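Local coordinates for protein aminomethyltransferase (Bartonella henselae, PDB 3GIR) that belongs to the aminomethyltransferase family, joining a folate-binding-type domain to a C-terminal barrel domain of the glycine cleavage T-protein kind, at residues L36-H42 and D80-M84; I274-L278 and G305-R310; V89-V95 and R134-F140; S32-L36 and G54-P58. One frame throughout, in Å; residues are numbered along the deposited sequence.

Contact 1. Residues L36-H42 and D80-M84; sequences LPLYELH and DISHM
His-42 and Asp-80 form a buried histidine-carboxylate hydrogen bond that ties helix 39-44 to the C-terminal end of strand 76-80, where the chain enters the turn before strand 85-90. NE2 of His-42 donates to OD2 of Asp-80 at 2.7 Å, and the bond is nearly straight, 169° at the hydrogen. The acceptor sits at the ring edge, within a few degrees of the imidazole plane, while the ring and carboxylate planes are turned 33° apart. On the acid side the anti lone pair of OD2 is used, the one directed away from OD1. With Asp-80 CG held opposite its own backbone nitrogen (chi1 -173°), the carboxylate extends across to the helix.

Its second oxygen is kept at home: OD1 of Asp-80 accepts from Ser-82 N at 3.0 Å, an Asx turn, and from Ser-82 OG at 2.6 Å, on the syn side. Three protein donors therefore fix the rotation of the group. Water 1 adds a further link, donating to Asp-80 OD2 at 2.7 Å and accepting from Leu-38 N at 2.9 Å; Leu-38 is the N-cap residue of the helix. Carbon atoms of Leu-38 and Leu-36 flank the acid and the turn: Leu-38 CB lies 3.6 Å from Asp-80 OD2, and Leu-36 CD2 packs 3.9 Å from Ser-82 CB.

Around this pair, the ring of Trp-245 meets that of His-42, and Pro-58 of strand 55-60 also touches it. Strand 173-178 supports the turn through Leu-174, whose N bonds to Ser-82 OG, while helix 227-238 packs on Leu-38 and Leu-41.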
loop_
_atom_site.group_PDB
_atom_site.type_symbol
_atom_site.label_atom_id
_atom_site.label_comp_id
_atom_site.label_asym_id
_atom_site.label_seq_id
_atom_site.Cartn_x
_atom_site.Cartn_y
_atom_site.Cartn_z
ATOM N N LEU A 36 0.141 -1.844 -19.294
ATOM C CA LEU A 36 1.223 -2.568 -18.604
ATOM C C LEU A 36 2.202 -3.113 -19.590
ATOM O O LEU A 36 1.832 -3.696 -20.626
ATOM C CB LEU A 36 0.650 -3.749 -17.837
ATOM C CG LEU A 36 -0.180 -3.383 -16.617
ATOM C CD1 LEU A 36 -0.978 -4.621 -16.129
ATOM C CD2 LEU A 36 0.662 -2.745 -15.468
ATOM N N PRO A 37 3.483 -2.941 -19.282
ATOM C CA PRO A 37 4.475 -3.658 -20.133
ATOM C C PRO A 37 4.226 -5.116 -20.397
ATOM O O PRO A 37 4.439 -5.598 -21.522
ATOM C CB PRO A 37 5.769 -3.456 -19.315
ATOM C CG PRO A 37 5.597 -2.168 -18.613
ATOM C CD PRO A 37 4.124 -2.167 -18.218
ATOM N N LEU A 38 3.749 -5.874 -19.403
ATOM C CA LEU A 38 3.443 -7.292 -19.533
ATOM C C LEU A 38 1.965 -7.607 -19.902
ATOM O O LEU A 38 1.504 -8.714 -19.694
ATOM C CB LEU A 38 3.806 -7.986 -18.245
ATOM C CG LEU A 38 5.272 -7.868 -17.829
ATOM C CD1 LEU A 38 5.477 -8.642 -16.516
ATOM C CD2 LEU A 38 6.239 -8.375 -18.959
ATOM N N TYR A 39 1.275 -6.615 -20.494
ATOM C CA TYR A 39 -0.129 -6.783 -20.883
ATOM C C TYR A 39 -0.371 -8.082 -21.620
ATOM O O TYR A 39 -1.314 -8.815 -21.310
ATOM C CB TYR A 39 -0.609 -5.620 -21.747
ATOM C CG TYR A 39 -1.981 -5.857 -22.345
ATOM C CD1 TYR A 39 -3.110 -5.646 -21.591
ATOM C CD2 TYR A 39 -2.121 -6.367 -23.631
ATOM C CE1 TYR A 39 -4.404 -5.839 -22.104
ATOM C CE2 TYR A 39 -3.430 -6.614 -24.165
ATOM C CZ TYR A 39 -4.545 -6.328 -23.368
ATOM O OH TYR A 39 -5.805 -6.547 -23.822
ATOM N N GLU A 40 0.519 -8.419 -22.587
ATOM C CA GLU A 40 0.282 -9.659 -23.337
ATOM C C GLU A 40 0.277 -10.953 -22.499
ATOM O O GLU A 40 -0.472 -11.910 -22.793
ATOM C CB GLU A 40 1.326 -9.797 -24.471
ATOM C CG GLU A 40 1.089 -8.847 -25.597
ATOM C CD GLU A 40 2.209 -8.959 -26.682
ATOM O OE1 GLU A 40 2.890 -10.033 -26.755
ATOM O OE2 GLU A 40 2.420 -7.978 -27.439
ATOM N N LEU A 41 1.101 -11.028 -21.432
ATOM C CA LEU A 41 1.055 -12.132 -20.518
ATOM C C LEU A 41 -0.305 -12.234 -19.833
ATOM O O LEU A 41 -0.806 -13.357 -19.601
ATOM C CB LEU A 41 2.164 -12.093 -19.430
ATOM C CG LEU A 41 3.614 -12.244 -19.830
ATOM C CD1 LEU A 41 4.549 -12.337 -18.589
ATOM C CD2 LEU A 41 3.729 -13.504 -20.747
ATOM N N HIS A 42 -0.851 -11.095 -19.477
ATOM C CA HIS A 42 -2.145 -11.078 -18.813
ATOM C C HIS A 42 -3.231 -11.521 -19.781
ATOM O O HIS A 42 -4.106 -12.309 -19.372
ATOM C CB HIS A 42 -2.445 -9.717 -18.173
ATOM C CG HIS A 42 -1.401 -9.333 -17.194
ATOM N ND1 HIS A 42 -1.137 -10.110 -16.087
ATOM C CD2 HIS A 42 -0.505 -8.313 -17.180
ATOM C CE1 HIS A 42 -0.157 -9.551 -15.394
ATOM N NE2 HIS A 42 0.288 -8.492 -16.056
ATOM N N ASP A 80 1.243 -8.334 -10.855
ATOM C CA ASP A 80 1.874 -7.333 -11.659
ATOM C C ASP A 80 1.447 -5.964 -11.145
ATOM O O ASP A 80 0.292 -5.526 -11.313
ATOM C CB ASP A 80 1.501 -7.481 -13.152
ATOM C CG ASP A 80 2.293 -6.547 -14.023
ATOM O OD1 ASP A 80 2.986 -5.628 -13.489
ATOM O OD2 ASP A 80 2.189 -6.678 -15.281
ATOM N N ILE A 81 2.385 -5.259 -10.503
ATOM C CA ILE A 81 2.170 -3.972 -9.900
ATOM C C ILE A 81 3.048 -2.904 -10.587
ATOM O O ILE A 81 3.480 -1.931 -9.989
ATOM C CB ILE A 81 2.294 -4.012 -8.339
ATOM C CG1 ILE A 81 3.619 -4.559 -7.934
ATOM C CG2 ILE A 81 1.130 -4.870 -7.769
ATOM C CD1 ILE A 81 3.831 -4.375 -6.398
ATOM N N SER A 82 3.194 -3.052 -11.911
ATOM C CA SER A 82 4.028 -2.188 -12.724
ATOM C C SER A 82 3.417 -0.817 -12.915
ATOM O O SER A 82 4.037 0.035 -13.540
ATOM C CB SER A 82 4.315 -2.809 -14.101
ATOM O OG SER A 82 5.035 -4.024 -13.955
ATOM N N HIS A 83 2.190 -0.602 -12.432
ATOM C CA HIS A 83 1.527 0.686 -12.404
ATOM C C HIS A 83 2.080 1.568 -11.301
ATOM O O HIS A 83 1.967 2.801 -11.370
ATOM C CB HIS A 83 -0.001 0.496 -12.319
ATOM C CG HIS A 83 -0.475 -0.161 -11.079
ATOM N ND1 HIS A 83 0.192 -1.216 -10.490
ATOM C CD2 HIS A 83 -1.521 0.109 -10.246
ATOM C CE1 HIS A 83 -0.440 -1.601 -9.392
ATOM N NE2 HIS A 83 -1.481 -0.798 -9.204
ATOM N N MET A 84 2.674 0.976 -10.280
ATOM C CA MET A 84 3.406 1.711 -9.235
ATOM C C MET A 84 4.674 2.290 -9.846
ATOM O O MET A 84 5.109 1.877 -10.917
ATOM C CB MET A 84 3.836 0.794 -8.080
ATOM C CG MET A 84 2.725 -0.018 -7.391
ATOM S SD MET A 84 1.404 0.905 -6.529
ATOM C CE MET A 84 2.062 1.178 -4.937
HETATM O O HOH W 1 3.770 -4.967 -16.613
#

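Contact 2. Residues I274-L278 and G305-R310; sequences IDAAL and GPSRCR
Arg-310 and Asp-275 take the leading roles where a type I beta turn, Ile-274 to Ala-277, docks on the beginning of strand 309-315 of the six-stranded antiparallel sheet in the C-terminal part of the chain. The guanidinium of Arg-310 presents its NE side edge-on to the turn and grips one atom with two nitrogens: NE lies 2.7 Å and NH2 2.9 Å from Ala-276 O. That oxygen falls within 8° of the guanidinium plane, yet the two donors reach it differently, NH2 almost in line with the carbonyl and NE tilted from the carbonyl plane. The bend in the arginine chain at chi3 (62°), after an extended start, brings the flat group over to the turn. The side chain of Leu-278 crosses that of Arg-310 at about a right angle, bringing Leu-278 CD2 to 3.8 Å from Arg-310 NH2.

Asp-275 works at the residues just before the strand. Its CG stands beside its own nitrogen (chi1 -54°), and OD1 receives Ser-307 N at 3.0 Å from the syn side, well out of the carboxylate plane. OD2 accepts from water among its partners, and water 3 links it to Ser-307 OG. Between the side chains of Arg-310 and Asp-275 the backbones join directly, Arg-310 N donating to Asp-275 O at 3.0 Å. Nearby, Tyr-355 makes a cation-pi contact with Arg-308. At the far end Ile-274 and Pro-306 meet nearly perpendicular, with Ile-274 CG2 3.8 Å from Pro-306 CD.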
loop_
_atom_site.group_PDB
_atom_site.type_symbol
_atom_site.label_atom_id
_atom_site.label_comp_id
_atom_site.label_asym_id
_atom_site.label_seq_id
_atom_site.Cartn_x
_atom_site.Cartn_y
_atom_site.Cartn_z
ATOM N N ILE A 274 -3.136 11.705 11.718
ATOM C CA ILE A 274 -3.808 11.629 12.995
ATOM C C ILE A 274 -5.184 11.026 12.758
ATOM O O ILE A 274 -5.545 10.047 13.435
ATOM C CB ILE A 274 -3.880 13.038 13.689
ATOM C CG1 ILE A 274 -2.459 13.634 13.960
ATOM C CG2 ILE A 274 -4.662 12.955 14.995
ATOM C CD1 ILE A 274 -1.527 14.003 12.661
ATOM N N ASP A 275 -5.937 11.574 11.796
ATOM C CA ASP A 275 -7.274 11.037 11.493
ATOM C C ASP A 275 -7.142 9.564 11.050
ATOM O O ASP A 275 -7.956 8.719 11.362
ATOM C CB ASP A 275 -7.914 11.816 10.328
ATOM C CG ASP A 275 -7.961 13.304 10.541
ATOM O OD1 ASP A 275 -8.138 13.690 11.729
ATOM O OD2 ASP A 275 -7.868 14.053 9.476
ATOM N N ALA A 276 -6.112 9.266 10.253
ATOM C CA ALA A 276 -5.915 7.954 9.690
ATOM C C ALA A 276 -5.294 6.907 10.590
ATOM O O ALA A 276 -5.126 5.761 10.198
ATOM C CB ALA A 276 -5.067 8.091 8.352
ATOM N N ALA A 277 -4.961 7.303 11.823
ATOM C CA ALA A 277 -4.247 6.433 12.767
ATOM C C ALA A 277 -3.000 5.805 12.165
ATOM O O ALA A 277 -2.754 4.592 12.315
ATOM C CB ALA A 277 -5.179 5.322 13.359
ATOM N N LEU A 278 -2.168 6.692 11.593
ATOM C CA LEU A 278 -0.904 6.316 10.986
ATOM C C LEU A 278 0.247 7.144 11.601
ATOM O O LEU A 278 1.363 7.161 11.042
ATOM C CB LEU A 278 -1.003 6.519 9.484
ATOM C CG LEU A 278 -1.973 5.678 8.655
ATOM C CD1 LEU A 278 -1.888 6.135 7.205
ATOM C CD2 LEU A 278 -1.637 4.217 8.731
ATOM N N GLY A 305 -6.108 16.404 18.451
ATOM C CA GLY A 305 -6.811 15.118 18.264
ATOM C C GLY A 305 -7.540 14.987 16.922
ATOM O O GLY A 305 -7.712 15.953 16.164
ATOM N N PRO A 306 -7.977 13.766 16.602
ATOM C CA PRO A 306 -8.526 13.527 15.243
ATOM C C PRO A 306 -9.881 14.217 14.962
ATOM O O PRO A 306 -10.673 14.370 15.870
ATOM C CB PRO A 306 -8.607 11.991 15.164
ATOM C CG PRO A 306 -8.373 11.478 16.553
ATOM C CD PRO A 306 -7.652 12.535 17.327
ATOM N N SER A 307 -10.110 14.664 13.710
ATOM C CA SER A 307 -11.416 15.254 13.300
ATOM C C SER A 307 -12.425 14.165 12.876
ATOM O O SER A 307 -13.626 14.426 12.836
ATOM C CB SER A 307 -11.257 16.370 12.215
ATOM O OG SER A 307 -10.883 15.910 10.910
ATOM N N ARG A 308 -11.900 12.973 12.577
ATOM C CA ARG A 308 -12.662 11.756 12.294
ATOM C C ARG A 308 -11.610 10.656 12.408
ATOM O O ARG A 308 -10.413 10.963 12.407
ATOM C CB ARG A 308 -13.192 11.766 10.897
ATOM C CG ARG A 308 -12.278 12.322 9.880
ATOM C CD ARG A 308 -12.987 12.164 8.551
ATOM N NE ARG A 308 -12.234 12.612 7.399
ATOM C CZ ARG A 308 -12.508 12.251 6.132
ATOM N NH1 ARG A 308 -13.511 11.394 5.851
ATOM N NH2 ARG A 308 -11.764 12.739 5.120
ATOM N N CYS A 309 -12.026 9.394 12.502
ATOM C CA CYS A 309 -11.089 8.300 12.871
ATOM C C CYS A 309 -11.227 7.141 11.903
ATOM O O CYS A 309 -12.333 6.635 11.738
ATOM C CB CYS A 309 -11.362 7.720 14.221
ATOM S SG CYS A 309 -11.219 9.041 15.481
ATOM N N ARG A 310 -10.105 6.666 11.334
ATOM C CA ARG A 310 -10.144 5.463 10.500
ATOM C C ARG A 310 -10.253 4.208 11.350
ATOM O O ARG A 310 -9.448 3.975 12.299
ATOM C CB ARG A 310 -8.875 5.350 9.662
ATOM C CG ARG A 310 -8.945 4.120 8.713
ATOM C CD ARG A 310 -7.679 4.078 7.840
ATOM N NE ARG A 310 -6.490 3.927 8.700
ATOM C CZ ARG A 310 -5.990 2.794 9.180
ATOM N NH1 ARG A 310 -6.440 1.589 8.831
ATOM N NH2 ARG A 310 -4.939 2.860 9.983
HETATM O O HOH W 2 -10.166 14.042 7.657
HETATM O O HOH W 3 -8.305 16.556 9.723
#

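Contact 3. Residues V89-V95 and R134-F140; sequences VEGPKAV and RLAECRF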
loop_
_atom_site.group_PDB
_atom_site.type_symbol
_atom_site.label_atom_id
_atom_site.label_comp_id
_atom_site.label_asym_id
_atom_site.label_seq_id
_atom_site.Cartn_x
_atom_site.Cartn_y
_atom_site.Cartn_z
ATOM N N VAL A 89 16.327 8.708 -5.539
ATOM C CA VAL A 89 16.743 10.001 -4.966
ATOM C C VAL A 89 18.252 9.815 -4.678
ATOM O O VAL A 89 18.623 8.959 -3.904
ATOM C CB VAL A 89 15.935 10.248 -3.724
ATOM C CG1 VAL A 89 16.483 11.477 -2.948
ATOM C CG2 VAL A 89 14.404 10.388 -4.096
ATOM N N GLU A 90 19.100 10.623 -5.329
ATOM C CA GLU A 90 20.529 10.399 -5.381
ATOM C C GLU A 90 21.255 11.746 -5.318
ATOM O O GLU A 90 20.891 12.610 -6.076
ATOM C CB GLU A 90 20.842 9.709 -6.728
ATOM C CG GLU A 90 22.295 9.450 -6.965
ATOM C CD GLU A 90 22.590 8.656 -8.228
ATOM O OE1 GLU A 90 21.666 8.453 -9.088
ATOM O OE2 GLU A 90 23.775 8.264 -8.366
ATOM N N GLY A 91 22.289 11.860 -4.508
ATOM C CA GLY A 91 23.186 13.013 -4.573
ATOM C C GLY A 91 23.706 13.284 -3.187
ATOM O O GLY A 91 23.305 12.683 -2.183
ATOM N N PRO A 92 24.637 14.240 -3.094
ATOM C CA PRO A 92 25.341 14.375 -1.830
ATOM C C PRO A 92 24.502 14.871 -0.681
ATOM O O PRO A 92 24.849 14.661 0.448
ATOM C CB PRO A 92 26.475 15.365 -2.140
ATOM C CG PRO A 92 26.124 15.973 -3.407
ATOM C CD PRO A 92 25.227 15.026 -4.182
ATOM N N LYS A 93 23.410 15.547 -0.983
ATOM C CA LYS A 93 22.497 16.009 0.046
ATOM C C LYS A 93 21.149 15.287 0.014
ATOM O O LYS A 93 20.142 15.835 0.466
ATOM C CB LYS A 93 22.336 17.518 -0.056
ATOM C CG LYS A 93 23.734 18.225 0.080
ATOM C CD LYS A 93 24.326 18.007 1.483
ATOM C CE LYS A 93 25.701 18.756 1.670
ATOM N NZ LYS A 93 26.271 18.406 3.041
ATOM N N ALA A 94 21.146 14.058 -0.502
ATOM C CA ALA A 94 19.900 13.242 -0.476
ATOM C C ALA A 94 19.311 13.080 0.896
ATOM O O ALA A 94 18.074 13.158 1.080
ATOM C CB ALA A 94 20.164 11.862 -1.141
ATOM N N VAL A 95 20.151 12.806 1.892
ATOM C CA VAL A 95 19.679 12.685 3.286
ATOM C C VAL A 95 18.928 13.911 3.804
ATOM O O VAL A 95 17.851 13.805 4.414
ATOM C CB VAL A 95 20.854 12.333 4.259
ATOM C CG1 VAL A 95 20.470 12.467 5.768
ATOM C CG2 VAL A 95 21.390 10.920 3.929
ATOM N N ARG A 134 16.766 2.941 1.899
ATOM C CA ARG A 134 18.122 3.425 1.693
ATOM C C ARG A 134 18.938 2.358 1.014
ATOM O O ARG A 134 18.917 1.186 1.452
ATOM C CB ARG A 134 18.752 3.809 3.010
ATOM C CG ARG A 134 20.080 4.485 2.850
ATOM C CD ARG A 134 20.560 5.037 4.137
ATOM N NE ARG A 134 21.584 6.070 3.889
ATOM C CZ ARG A 134 22.038 6.838 4.891
ATOM N NH1 ARG A 134 21.625 6.633 6.129
ATOM N NH2 ARG A 134 22.935 7.786 4.634
ATOM N N LEU A 135 19.591 2.744 -0.061
ATOM C CA LEU A 135 20.387 1.807 -0.881
ATOM C C LEU A 135 21.891 1.993 -0.722
ATOM O O LEU A 135 22.633 1.020 -0.873
ATOM C CB LEU A 135 20.002 1.912 -2.339
ATOM C CG LEU A 135 18.606 1.333 -2.665
ATOM C CD1 LEU A 135 18.323 1.624 -4.158
ATOM C CD2 LEU A 135 18.562 -0.152 -2.252
ATOM N N ALA A 136 22.285 3.200 -0.315
ATOM C CA ALA A 136 23.709 3.554 -0.155
ATOM C C ALA A 136 23.772 4.821 0.699
ATOM O O ALA A 136 22.757 5.381 1.103
ATOM C CB ALA A 136 24.391 3.756 -1.499
ATOM N N GLU A 137 24.986 5.275 0.982
ATOM C CA GLU A 137 25.097 6.480 1.768
ATOM C C GLU A 137 24.330 7.632 1.073
ATOM O O GLU A 137 23.690 8.378 1.762
ATOM C CB GLU A 137 26.590 6.839 2.030
ATOM C CG GLU A 137 26.821 8.118 2.760
ATOM C CD GLU A 137 26.346 8.144 4.222
ATOM O OE1 GLU A 137 26.485 7.121 4.976
ATOM O OE2 GLU A 137 25.856 9.225 4.645
ATOM N N CYS A 138 24.373 7.762 -0.254
ATOM C CA CYS A 138 23.702 8.904 -0.889
ATOM C C CYS A 138 22.696 8.476 -1.890
ATOM O O CYS A 138 22.418 9.223 -2.821
ATOM C CB CYS A 138 24.717 9.852 -1.530
ATOM S SG CYS A 138 25.852 10.584 -0.268
ATOM N N ARG A 139 22.103 7.290 -1.689
ATOM C CA ARG A 139 21.129 6.779 -2.699
ATOM C C ARG A 139 19.964 6.143 -1.994
ATOM O O ARG A 139 20.135 5.282 -1.133
ATOM C CB ARG A 139 21.695 5.755 -3.696
ATOM C CG ARG A 139 22.891 6.245 -4.546
ATOM C CD ARG A 139 23.500 5.107 -5.383
ATOM N NE ARG A 139 22.434 4.443 -6.099
ATOM C CZ ARG A 139 22.135 3.145 -5.975
ATOM N NH1 ARG A 139 22.895 2.307 -5.285
ATOM N NH2 ARG A 139 21.092 2.698 -6.608
ATOM N N PHE A 140 18.769 6.544 -2.417
ATOM C CA PHE A 140 17.519 6.012 -1.824
ATOM C C PHE A 140 16.518 5.712 -2.925
ATOM O O PHE A 140 16.642 6.195 -4.031
ATOM C CB PHE A 140 16.866 7.068 -0.900
ATOM C CG PHE A 140 17.669 7.423 0.344
ATOM C CD1 PHE A 140 17.263 7.015 1.579
ATOM C CD2 PHE A 140 18.785 8.279 0.221
ATOM C CE1 PHE A 140 17.957 7.386 2.693
ATOM C CE2 PHE A 140 19.514 8.634 1.325
ATOM C CZ PHE A 140 19.101 8.203 2.563
#
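Val-89 and Phe-140 form the tight part of this contact, an antiparallel hydrogen-bonded pair with Val-89 N 2.9 Å from Phe-140 O and Phe-140 N 2.8 Å from Val-89 O. A third bond, Gly-91 N to Cys-138 O at 3.1 Å, carries the pairing past the end of the strand. At Gly-91 phi is 148°, where a side chain would collide with the preceding carbonyl oxygen, and the chain turns there into helix 94-101. The helix start lies against the phenyl ring: Val-95 CG2 meets the ring edge near its plane, 3.8 Å from Phe-140 CZ, and Ala-94 CB lies 4.1 Å from Phe-140 CD2.

The other face, carrying Glu-90 and Arg-139, is looser and turns to solvent, where Glu-90 is exposed. These two chains run alongside each other in the same direction and touch through aliphatic carbons, Glu-90 CG to Arg-139 CG at 4.1 Å. Their charged groups do not contact, and Arg-139 makes its salt bridge with Glu-203 instead. At the hairpin end, Arg-134 is held by its own turn, NH2 donating to Glu-137 O at 3.0 Å, and its NH1 bonds to Leu-109 O.

Strand 85-90, helix 94-101, hairpin 126-144, helix 149-159 and strand 166-169 fit a ferredoxin-like beta-alpha-beta-beta-alpha-beta unit: the antiparallel sheet order 126-136, 139-144, 85-90, 166-169 is 4-1-3-2 read from the other edge.

Contact 4. Residues S32-L36 and G54-P58; sequences SLKTL and GWRMP
Parallel strand pairing at a sheet edge, between Lys-34 and Trp-55, joins the start of the modelled chain to strand 55-60. Two backbone bonds, both nearly straight, define it: Lys-34 N to Gly-54 O at 2.9 Å and Arg-56 N to Lys-34 O at 3.0 Å. The segments diverge, their end-to-end directions being 45° apart.

Lys-34 lies over one face of the Trp-55 indole. Its CB sits 3.7 Å from the centroid of the Trp-55 six-membered ring, 19° off the normal, a CH-pi contact; further along, the extended lysine chain carries CD to 3.6 Å from Trp-55 CE2. At the far end water 7, in the indole plane, accepts from both Lys-34 NZ and Trp-55 NE1.

Strand 34-35, short and weakly bonded, is one outer member of a three-stranded mixed sheet in which 55-60 is central and 48-52 runs antiparallel beyond it. On the side of Arg-56, Leu-33 CD1 lies over one face of the guanidinium, 3.7 Å from Arg-56 NH2, the two side chains crossing at about a right angle. Waters 5, 6 and 8 receive the N-H groups of Arg-56 at its edge, and each also bonds to segment 32-36, water 5 to Leu-33 O, water 6 to Leu-33 N and water 8 to Thr-35 OG1. At the buried end, both methyls of Leu-36 touch Met-57 SD, CD2 at 3.8 Å, and CD1 also meets Pro-58 CD head-on at 3.6 Å.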
loop_
_atom_site.group_PDB
_atom_site.type_symbol
_atom_site.label_atom_id
_atom_site.label_comp_id
_atom_site.label_asym_id
_atom_site.label_seq_id
_atom_site.Cartn_x
_atom_site.Cartn_y
_atom_site.Cartn_z
ATOM N N SER A 32 -6.274 5.457 -24.199
ATOM C CA SER A 32 -6.101 6.467 -23.124
ATOM C C SER A 32 -5.820 5.890 -21.697
ATOM O O SER A 32 -5.132 6.551 -20.872
ATOM C CB SER A 32 -7.315 7.404 -23.081
ATOM O OG SER A 32 -7.083 8.460 -22.138
ATOM N N LEU A 33 -6.336 4.700 -21.371
ATOM C CA LEU A 33 -5.756 3.986 -20.201
ATOM C C LEU A 33 -4.307 3.597 -20.535
ATOM O O LEU A 33 -4.003 3.195 -21.625
ATOM C CB LEU A 33 -6.545 2.734 -19.792
ATOM C CG LEU A 33 -7.928 2.978 -19.190
ATOM C CD1 LEU A 33 -8.601 1.646 -18.950
ATOM C CD2 LEU A 33 -7.868 3.760 -17.856
ATOM N N LYS A 34 -3.430 3.687 -19.543
ATOM C CA LYS A 34 -2.056 3.240 -19.714
ATOM C C LYS A 34 -1.985 1.741 -19.790
ATOM O O LYS A 34 -2.782 1.020 -19.173
ATOM C CB LYS A 34 -1.209 3.743 -18.560
ATOM C CG LYS A 34 -1.052 5.331 -18.532
ATOM C CD LYS A 34 -0.497 5.747 -17.150
ATOM C CE LYS A 34 -0.360 7.226 -16.966
ATOM N NZ LYS A 34 -0.150 7.509 -15.511
ATOM N N THR A 35 -1.002 1.252 -20.531
ATOM C CA THR A 35 -0.848 -0.174 -20.786
ATOM C C THR A 35 0.359 -0.742 -19.975
ATOM O O THR A 35 1.472 -0.249 -20.084
ATOM C CB THR A 35 -0.643 -0.410 -22.257
ATOM O OG1 THR A 35 -1.842 0.028 -22.934
ATOM C CG2 THR A 35 -0.411 -1.850 -22.588
ATOM N N LEU A 36 0.141 -1.844 -19.294
ATOM C CA LEU A 36 1.223 -2.568 -18.604
ATOM C C LEU A 36 2.202 -3.113 -19.590
ATOM O O LEU A 36 1.832 -3.696 -20.626
ATOM C CB LEU A 36 0.650 -3.749 -17.837
ATOM C CG LEU A 36 -0.180 -3.383 -16.617
ATOM C CD1 LEU A 36 -0.978 -4.621 -16.129
ATOM C CD2 LEU A 36 0.662 -2.745 -15.468
ATOM N N GLY A 54 -5.858 5.090 -13.693
ATOM C CA GLY A 54 -5.466 5.438 -15.039
ATOM C C GLY A 54 -4.806 4.389 -15.914
ATOM O O GLY A 54 -4.405 4.685 -17.049
ATOM N N TRP A 55 -4.726 3.156 -15.372
ATOM C CA TRP A 55 -4.188 2.018 -16.037
ATOM C C TRP A 55 -5.230 0.961 -16.335
ATOM O O TRP A 55 -6.170 0.828 -15.596
ATOM C CB TRP A 55 -3.143 1.302 -15.138
ATOM C CG TRP A 55 -1.885 2.160 -14.917
ATOM C CD1 TRP A 55 -1.778 3.202 -14.115
ATOM C CD2 TRP A 55 -0.600 1.955 -15.514
ATOM N NE1 TRP A 55 -0.473 3.711 -14.150
ATOM C CE2 TRP A 55 0.254 2.964 -15.021
ATOM C CE3 TRP A 55 -0.094 1.023 -16.400
ATOM C CZ2 TRP A 55 1.632 3.023 -15.358
ATOM C CZ3 TRP A 55 1.258 1.081 -16.756
ATOM C CH2 TRP A 55 2.088 2.089 -16.238
ATOM N N ARG A 56 -5.018 0.223 -17.406
ATOM C CA ARG A 56 -5.806 -0.978 -17.721
ATOM C C ARG A 56 -5.143 -2.173 -16.960
ATOM O O ARG A 56 -4.053 -2.666 -17.329
ATOM C CB ARG A 56 -5.944 -1.250 -19.217
ATOM C CG ARG A 56 -6.669 -2.589 -19.512
ATOM C CD ARG A 56 -7.051 -2.820 -20.967
ATOM N NE ARG A 56 -8.050 -1.885 -21.367
ATOM C CZ ARG A 56 -7.857 -0.740 -22.010
ATOM N NH1 ARG A 56 -6.637 -0.368 -22.408
ATOM N NH2 ARG A 56 -8.904 0.044 -22.276
ATOM N N MET A 57 -5.826 -2.640 -15.946
ATOM C CA MET A 57 -5.235 -3.649 -15.020
ATOM C C MET A 57 -6.001 -4.952 -15.047
ATOM O O MET A 57 -7.237 -4.916 -15.227
ATOM C CB MET A 57 -5.200 -3.117 -13.589
ATOM C CG MET A 57 -4.372 -1.879 -13.369
ATOM S SD MET A 57 -2.627 -2.144 -13.690
ATOM C CE MET A 57 -2.145 -3.080 -12.192
ATOM N N PRO A 58 -5.341 -6.065 -14.791
ATOM C CA PRO A 58 -6.067 -7.321 -14.679
ATOM C C PRO A 58 -6.798 -7.347 -13.348
ATOM O O PRO A 58 -6.180 -7.362 -12.265
ATOM C CB PRO A 58 -4.935 -8.383 -14.815
ATOM C CG PRO A 58 -3.659 -7.650 -14.429
ATOM C CD PRO A 58 -3.878 -6.250 -14.730
HETATM O O HOH W 4 -4.584 7.156 -17.888
HETATM O O HOH W 5 -5.697 2.092 -23.649
HETATM O O HOH W 6 -8.178 2.948 -23.280
HETATM O O HOH W 7 0.488 6.298 -12.897
HETATM O O HOH W 8 -3.898 -1.802 -22.075
HETATM O O HOH W 9 -2.521 -2.985 -19.537
#

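From the N terminus, contact 4 opens first and closes a loop containing helix 39-44 and strand 48-52. Contact 1 starts before that loop is shut and closes at the turn after strand 76-80, so the two cross; they share Leu-36, and Met-57 packs against His-83 between them, their centres about 8 Å apart. Contact 3 follows in series in the five-stranded sheet, closing the loop that holds most of helix 94-101, strand 114-120 and most of strand 126-136. Contact 2 comes last, closing a largely helical loop and linking a turn of the folate-binding domain region to the C-terminal sheet. It lies about 34 Å from contact 1, centre to centre, across the chain's centre. No contact nests in another.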